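Local coordinates for protein glucose-6-phosphate isomerase (Chlamydia trachomatis D/UW-3/CX, PDB 6OTU) that catalyses the reversible isomerization of glucose 6-phosphate to fructose 6-phosphate, with its active sites built from both subunits of a dimer, at residues 107-110 against 111-114; 269-273 against 274-278; 380-383 against 384-388. One frame throughout, in Å; residues are numbered along the deposited sequence.

The three contacts follow one another along the chain, each at a turn that leads into helical structure. Contacts 1 and 2 are neighbours, with centres about 10 Å apart, and they touch: T273 OG1 lies 2.8 Å from T111 OG1 and 2.9 Å from R112 NH1, probable hydrogen bonds. Helices 287-303 and 466-487 pack against both. Contact 3, after strand 375-377 of the mixed sheet, lies on the opposite side of the chain's centre from contact 1, about 36 Å away, and about 30 Å from contact 2, between centres. Contacts 2 and 3 bind different substrate molecules, since H386 reaches into the pocket of the second subunit; each active site thus draws on both chains.

Contact 1: residues 107-110 against 111-114; sequences LHTA and TRAW
The guanidinium of R112 turns one face back over the turn that precedes it, where T109 CA lies 3.7 Å above its plane and H108 C beside it, both offset toward the rim. Its NH2 comes up at the edge of the H108 imidazole, near the ring plane and 4.1 Å from CD2. The two side chains run alongside each other with their planes 66° apart, while H108 also stacks on F270. A bend at chi2 (-93°) folds the arginine back, bringing R112 CD within 3.5 Å of H108 O.

Beneath the arginine, in the turn leading into short helix 110-113, H108 O is gripped twice by one residue. T111 OG1 donates to it at 2.6 Å in the carbonyl plane, whereas T111 N, at 3.1 Å, approaches from above that plane. T109 O accepts from R112 N at 3.3 Å and, weakly, from A113 N. The indole edge of W114 faces A110 O, and its NE1 makes a weak bond to T111 O.

T109 and R112 pack against helices 287-303 and 466-487, whose D301 and E477 compensate the buried charge through salt bridges to NE and NH2; NH1 bonds to T273 OG1, so all three nitrogens have partners. H108 NE2 lies 5.0 Å from R112 NH2, which would tend to disfavour protonation of the histidine, although E477, which also touches H108, could offset this.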
loop_
_atom_site.group_PDB
_atom_site.type_symbol
_atom_site.label_atom_id
_atom_site.label_comp_id
_atom_site.label_asym_id
_atom_site.label_seq_id
_atom_site.Cartn_x
_atom_site.Cartn_y
_atom_site.Cartn_z
ATOM N N LEU A 107 25.179 4.557 -10.945
ATOM C CA LEU A 107 26.274 4.533 -9.981
ATOM C C LEU A 107 25.821 4.778 -8.540
ATOM O O LEU A 107 26.583 5.323 -7.733
ATOM C CB LEU A 107 27.347 5.541 -10.396
ATOM C CG LEU A 107 28.297 4.963 -11.450
ATOM C CD1 LEU A 107 29.133 6.066 -12.097
ATOM C CD2 LEU A 107 29.189 3.916 -10.785
ATOM N N HIS A 108 24.613 4.339 -8.176
ATOM C CA HIS A 108 24.217 4.431 -6.773
ATOM C C HIS A 108 25.117 3.581 -5.863
ATOM O O HIS A 108 25.352 3.971 -4.712
ATOM C CB HIS A 108 22.744 4.056 -6.604
ATOM C CG HIS A 108 22.367 2.765 -7.261
ATOM N ND1 HIS A 108 22.159 2.652 -8.619
ATOM C CD2 HIS A 108 22.155 1.532 -6.743
ATOM C CE1 HIS A 108 21.837 1.404 -8.909
ATOM N NE2 HIS A 108 21.838 0.703 -7.789
ATOM N N THR A 109 25.675 2.461 -6.358
ATOM C CA THR A 109 26.606 1.692 -5.523
ATOM C C THR A 109 27.851 2.502 -5.154
ATOM O O THR A 109 28.426 2.310 -4.073
ATOM C CB THR A 109 27.029 0.379 -6.206
ATOM O OG1 THR A 109 27.602 0.636 -7.491
ATOM C CG2 THR A 109 25.845 -0.577 -6.352
ATOM N N ALA A 110 28.286 3.409 -6.029
ATOM C CA ALA A 110 29.483 4.177 -5.732
ATOM C C ALA A 110 29.256 5.200 -4.614
ATOM O O ALA A 110 30.233 5.661 -4.009
ATOM C CB ALA A 110 29.992 4.855 -7.006
ATOM N N THR A 111 27.998 5.543 -4.299
ATOM C CA THR A 111 27.746 6.485 -3.208
ATOM C C THR A 111 28.030 5.896 -1.831
ATOM O O THR A 111 28.122 6.657 -0.860
ATOM C CB THR A 111 26.306 7.004 -3.235
ATOM O OG1 THR A 111 25.393 5.930 -2.983
ATOM C CG2 THR A 111 25.993 7.623 -4.574
ATOM N N ARG A 112 28.165 4.562 -1.720
ATOM C CA ARG A 112 28.594 3.932 -0.478
ATOM C C ARG A 112 29.855 3.085 -0.624
ATOM O O ARG A 112 30.386 2.619 0.394
ATOM C CB ARG A 112 27.463 3.065 0.119
ATOM C CG ARG A 112 26.986 1.876 -0.752
ATOM C CD ARG A 112 25.780 2.263 -1.638
ATOM N NE ARG A 112 25.083 1.091 -2.171
ATOM C CZ ARG A 112 23.829 1.086 -2.628
ATOM N NH1 ARG A 112 23.094 2.202 -2.649
ATOM N NH2 ARG A 112 23.306 -0.045 -3.093
ATOM N N ALA A 113 30.350 2.878 -1.850
ATOM C CA ALA A 113 31.521 2.027 -2.055
ATOM C C ALA A 113 32.731 2.512 -1.254
ATOM O O ALA A 113 33.600 1.709 -0.891
ATOM C CB ALA A 113 31.853 1.949 -3.552
ATOM N N TRP A 114 32.791 3.810 -0.944
ATOM C CA TRP A 114 33.978 4.374 -0.315
ATOM C C TRP A 114 34.138 3.974 1.144
ATOM O O TRP A 114 35.193 4.265 1.714
ATOM C CB TRP A 114 33.967 5.897 -0.407
ATOM C CG TRP A 114 32.832 6.532 0.341
ATOM C CD1 TRP A 114 31.575 6.801 -0.144
ATOM C CD2 TRP A 114 32.843 6.984 1.704
ATOM N NE1 TRP A 114 30.804 7.376 0.841
ATOM C CE2 TRP A 114 31.558 7.513 1.979
ATOM C CE3 TRP A 114 33.811 7.002 2.715
ATOM C CZ2 TRP A 114 31.219 8.048 3.232
ATOM C CZ3 TRP A 114 33.470 7.535 3.967
ATOM C CH2 TRP A 114 32.187 8.051 4.206
#

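Contact 2: residues 269-273 against 274-278. With G6Q (glucose-6-phosphate), chain E.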
loop_
_atom_site.group_PDB
_atom_site.type_symbol
_atom_site.label_atom_id
_atom_site.label_comp_id
_atom_site.label_asym_id
_atom_site.label_seq_id
_atom_site.Cartn_x
_atom_site.Cartn_y
_atom_site.Cartn_z
ATOM N N ARG A 269 15.204 6.714 -7.507
ATOM C CA ARG A 269 14.726 5.559 -6.761
ATOM C C ARG A 269 15.868 4.715 -6.203
ATOM O O ARG A 269 15.613 3.698 -5.541
ATOM C CB ARG A 269 13.814 4.705 -7.649
ATOM C CG ARG A 269 14.459 4.196 -8.917
ATOM C CD ARG A 269 13.434 3.526 -9.827
ATOM N NE ARG A 269 13.970 3.276 -11.168
ATOM C CZ ARG A 269 13.954 4.153 -12.173
ATOM N NH1 ARG A 269 13.422 5.359 -12.013
ATOM N NH2 ARG A 269 14.463 3.816 -13.351
ATOM N N PHE A 270 17.114 5.114 -6.455
ATOM C CA PHE A 270 18.278 4.472 -5.863
ATOM C C PHE A 270 19.109 5.454 -5.041
ATOM O O PHE A 270 20.291 5.203 -4.809
ATOM C CB PHE A 270 19.157 3.833 -6.943
ATOM C CG PHE A 270 18.428 2.888 -7.869
ATOM C CD1 PHE A 270 18.219 1.576 -7.515
ATOM C CD2 PHE A 270 17.984 3.312 -9.108
ATOM C CE1 PHE A 270 17.561 0.710 -8.367
ATOM C CE2 PHE A 270 17.331 2.444 -9.966
ATOM C CZ PHE A 270 17.134 1.136 -9.592
ATOM N N SER A 271 18.529 6.567 -4.595
ATOM C CA SER A 271 19.336 7.660 -4.060
ATOM C C SER A 271 19.328 7.754 -2.532
ATOM O O SER A 271 19.943 8.676 -1.980
ATOM C CB SER A 271 18.875 8.987 -4.676
ATOM O OG SER A 271 17.605 9.354 -4.181
ATOM N N ALA A 272 18.669 6.822 -1.836
ATOM C CA ALA A 272 18.584 6.907 -0.379
ATOM C C ALA A 272 19.958 6.855 0.294
ATOM O O ALA A 272 20.117 7.405 1.385
ATOM C CB ALA A 272 17.687 5.796 0.168
ATOM N N THR A 273 20.959 6.214 -0.324
ATOM C CA THR A 273 22.306 6.199 0.252
ATOM C C THR A 273 23.145 7.415 -0.138
ATOM O O THR A 273 24.290 7.528 0.320
ATOM C CB THR A 273 23.080 4.944 -0.158
ATOM O OG1 THR A 273 23.226 4.920 -1.586
ATOM C CG2 THR A 273 22.397 3.679 0.328
ATOM N N SER A 274 22.626 8.298 -0.992
ATOM C CA SER A 274 23.303 9.543 -1.312
ATOM C C SER A 274 22.882 10.596 -0.285
ATOM O O SER A 274 22.255 10.285 0.733
ATOM C CB SER A 274 22.988 9.984 -2.743
ATOM O OG SER A 274 21.652 10.442 -2.863
ATOM N N MET A 275 23.204 11.864 -0.545
ATOM C CA MET A 275 22.750 12.915 0.354
ATOM C C MET A 275 21.228 13.080 0.361
ATOM O O MET A 275 20.708 13.768 1.250
ATOM C CB MET A 275 23.424 14.232 -0.014
ATOM C CG MET A 275 24.956 14.203 0.097
ATOM S SD MET A 275 25.581 13.656 1.711
ATOM C CE MET A 275 24.748 14.814 2.761
ATOM N N VAL A 276 20.511 12.479 -0.600
ATOM C CA VAL A 276 19.051 12.465 -0.570
ATOM C C VAL A 276 18.545 11.874 0.747
ATOM O O VAL A 276 17.613 12.406 1.371
ATOM C CB VAL A 276 18.499 11.692 -1.782
ATOM C CG1 VAL A 276 16.976 11.482 -1.648
ATOM C CG2 VAL A 276 18.842 12.420 -3.061
ATOM N N GLY A 277 19.145 10.759 1.180
ATOM C CA GLY A 277 18.878 10.209 2.496
ATOM C C GLY A 277 19.834 10.702 3.572
ATOM O O GLY A 277 19.491 10.710 4.758
ATOM N N GLY A 278 21.034 11.128 3.175
ATOM C CA GLY A 278 22.066 11.424 4.162
ATOM C C GLY A 278 21.702 12.558 5.102
ATOM O O GLY A 278 21.971 12.489 6.306
HETATM C C1 G6Q E . 13.048 8.404 -9.568
HETATM C C2 G6Q E . 12.027 9.109 -10.465
HETATM C C3 G6Q E . 11.119 10.081 -9.719
HETATM C C4 G6Q E . 11.830 11.347 -9.227
HETATM C C5 G6Q E . 10.827 12.423 -8.811
HETATM C C6 G6Q E . 11.491 13.608 -8.152
HETATM O O1 G6Q E . 13.894 7.736 -10.062
HETATM O O2 G6Q E . 12.677 9.793 -11.530
HETATM O O3 G6Q E . 10.514 9.420 -8.606
HETATM O O4 G6Q E . 12.666 11.041 -8.114
HETATM O O5 G6Q E . 10.083 12.834 -9.962
HETATM O O6 G6Q E . 12.485 14.130 -9.075
HETATM P P G6Q E . 13.515 15.273 -8.577
HETATM O O1P G6Q E . 14.347 14.653 -7.468
HETATM O O2P G6Q E . 14.337 15.599 -9.818
HETATM O O3P G6Q E . 12.678 16.442 -8.098
#
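S274 is the N-cap of helix 275-285, and a type I beta turn from S271 to S274 delivers the chain to it. S271 O receives both donors of the cap residue. S274 OG reaches it at 2.6 Å in the carbonyl plane, on a lone pair; S274 N comes in at 2.9 Å from above that plane. With chi1 at 72°, OG stands between its own N and carbonyl carbon, from where it also accepts V276 N at 3.3 Å, the capping bond.

V276 closes over the turn from the first turn of the helix. Its CB lies 3.3 Å from S271 O, and from one side CG1 and CG2 both rest against S271 OG, which is itself bonded to G268 O. Next to it, G277 CA makes a CH...O contact with A272 O, also at 3.3 Å. Upstream of the turn, R269 N donates to O1 of the bound glucose-6-phosphate at 3.0 Å, while its guanidinium is held by Q494, S356 and S491.

The turn and its flanking residues are buried: T273 packs on helices 287-303 and 466-487, F270 on helix 345-357, and M275 and V276 lie against F260 and L262 of strand 258-262 in the parallel sheet.

Contact 3: residues 380-383 against 384-388; sequences VGTN and CQHSF. With G6Q (glucose-6-phosphate), chain B.
H386 leaves the short 3-10 turn with CB 3.6 Å from N383 O, the carbonyl that also accepts its backbone N at 2.9 Å. CG stands beside the backbone N (chi1 -54°), which sends the imidazole out past the turn with T382 and N383 along one part of its rim. CD2 meets T382 O at 3.3 Å, in the plane of the ring. On another part of the rim ND1 lies 2.7 Å from O5 of the glucose-6-phosphate, a nearly straight hydrogen bond in which either atom could be the donor. NE2 and T382 OG1 are both hydrogen-bonded to OE1 of E217 of the second subunit, so a single carboxylate oxygen ties together the ring and the turn below it.

The turn behind the ring is closed by backbone bonds. C384 N donates to V380 O, in the carbonyl plane, and Q385 N to T382 O at 2.9 Å. The peptide bond before T382 is cis. Over that residue the extended side chain of Q385 passes obliquely, its OE1 3.5 Å from T382 CG2, and its amide is held by Y338 and N429. C384 SG sits against G381 CA at 3.7 Å.

H386 also uses its backbone, since its carbonyl O accepts O3 of the sugar at 2.7 Å. Other groups of that ligand are hydrogen-bonded by the second subunit, among them S160, S210 and T215, so this turn completes a pocket across the dimer interface. The ligand is in its open-chain form, and in the ring form O5 would be bonded to C1; a histidine on O5 is therefore consistent with the part in ring opening generally ascribed to it in this family. With E217 on one ring nitrogen and the substrate on the other, the imidazole is held in rotation, consistent with the assignment of H386 to the active site.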
loop_
_atom_site.group_PDB
_atom_site.type_symbol
_atom_site.label_atom_id
_atom_site.label_comp_id
_atom_site.label_asym_id
_atom_site.label_seq_id
_atom_site.Cartn_x
_atom_site.Cartn_y
_atom_site.Cartn_z
ATOM N N VAL A 380 2.164 -4.860 6.499
ATOM C CA VAL A 380 2.894 -5.531 7.574
ATOM C C VAL A 380 2.074 -6.682 8.155
ATOM O O VAL A 380 0.844 -6.729 8.073
ATOM C CB VAL A 380 3.330 -4.547 8.689
ATOM C CG1 VAL A 380 4.175 -3.386 8.131
ATOM C CG2 VAL A 380 2.132 -4.046 9.473
ATOM N N GLY A 381 2.786 -7.633 8.758
ATOM C CA GLY A 381 2.190 -8.621 9.635
ATOM C C GLY A 381 2.446 -8.240 11.082
ATOM O O GLY A 381 3.419 -7.549 11.384
ATOM N N THR A 382 1.582 -8.711 11.989
ATOM C CA THR A 382 0.480 -9.640 11.699
ATOM C C THR A 382 -0.810 -9.000 11.123
ATOM O O THR A 382 -1.773 -9.730 10.857
ATOM C CB THR A 382 0.026 -10.399 12.978
ATOM O OG1 THR A 382 -0.336 -9.450 13.995
ATOM C CG2 THR A 382 1.096 -11.374 13.520
ATOM N N ASN A 383 -0.867 -7.669 10.970
ATOM C CA ASN A 383 -2.120 -7.048 10.505
ATOM C C ASN A 383 -2.649 -7.728 9.246
ATOM O O ASN A 383 -3.849 -7.995 9.140
ATOM C CB ASN A 383 -1.942 -5.554 10.231
ATOM C CG ASN A 383 -1.415 -4.798 11.421
ATOM O OD1 ASN A 383 -0.347 -5.107 11.926
ATOM N ND2 ASN A 383 -2.149 -3.780 11.860
ATOM N N CYS A 384 -1.760 -8.042 8.298
ATOM C CA CYS A 384 -2.169 -8.632 7.021
ATOM C C CYS A 384 -2.953 -9.933 7.206
ATOM O O CYS A 384 -3.833 -10.242 6.391
ATOM C CB CYS A 384 -0.946 -8.886 6.133
ATOM S SG CYS A 384 0.251 -10.051 6.871
ATOM N N GLN A 385 -2.652 -10.707 8.255
ATOM C CA GLN A 385 -3.393 -11.946 8.530
ATOM C C GLN A 385 -4.886 -11.708 8.776
ATOM O O GLN A 385 -5.690 -12.638 8.621
ATOM C CB GLN A 385 -2.793 -12.671 9.750
ATOM C CG GLN A 385 -1.277 -12.810 9.699
ATOM C CD GLN A 385 -0.675 -13.403 10.950
ATOM O OE1 GLN A 385 0.513 -13.743 10.980
ATOM N NE2 GLN A 385 -1.484 -13.528 12.000
ATOM N N HIS A 386 -5.280 -10.497 9.162
ATOM C CA HIS A 386 -6.670 -10.202 9.469
ATOM C C HIS A 386 -7.404 -9.559 8.308
ATOM O O HIS A 386 -8.589 -9.222 8.445
ATOM C CB HIS A 386 -6.765 -9.292 10.701
ATOM C CG HIS A 386 -6.051 -9.832 11.901
ATOM N ND1 HIS A 386 -6.715 -10.418 12.958
ATOM C CD2 HIS A 386 -4.730 -9.899 12.199
ATOM C CE1 HIS A 386 -5.836 -10.812 13.863
ATOM N NE2 HIS A 386 -4.625 -10.526 13.421
ATOM N N SER A 387 -6.739 -9.385 7.170
ATOM C CA SER A 387 -7.359 -8.651 6.074
ATOM C C SER A 387 -7.202 -9.400 4.759
ATOM O O SER A 387 -7.928 -10.375 4.520
ATOM C CB SER A 387 -6.787 -7.227 5.983
ATOM O OG SER A 387 -5.459 -7.220 5.510
ATOM N N PHE A 388 -6.270 -8.963 3.902
ATOM C CA PHE A 388 -6.210 -9.520 2.554
ATOM C C PHE A 388 -5.581 -10.898 2.504
ATOM O O PHE A 388 -5.632 -11.538 1.449
ATOM C CB PHE A 388 -5.468 -8.585 1.579
ATOM C CG PHE A 388 -4.078 -8.217 1.998
ATOM C CD1 PHE A 388 -3.007 -9.069 1.742
ATOM C CD2 PHE A 388 -3.823 -6.990 2.599
ATOM C CE1 PHE A 388 -1.716 -8.717 2.110
ATOM C CE2 PHE A 388 -2.531 -6.638 2.981
ATOM C CZ PHE A 388 -1.475 -7.508 2.733
HETATM C C1 G6Q B . -13.005 -8.229 9.775
HETATM C C2 G6Q B . -12.106 -9.429 10.084
HETATM C C3 G6Q B . -10.874 -9.079 10.911
HETATM C C4 G6Q B . -11.183 -8.709 12.366
HETATM C C5 G6Q B . -9.917 -8.715 13.224
HETATM C C6 G6Q B . -10.159 -8.179 14.614
HETATM O O1 G6Q B . -14.059 -8.408 9.262
HETATM O O2 G6Q B . -12.839 -10.456 10.741
HETATM O O3 G6Q B . -10.166 -8.002 10.293
HETATM O O4 G6Q B . -11.777 -7.415 12.429
HETATM O O5 G6Q B . -9.400 -10.048 13.279
HETATM O O6 G6Q B . -11.220 -8.970 15.218
HETATM P P G6Q B . -11.855 -8.506 16.630
HETATM O O1P G6Q B . -12.509 -7.156 16.391
HETATM O O2P G6Q B . -12.866 -9.599 16.959
HETATM O O3P G6Q B . -10.715 -8.437 17.626
#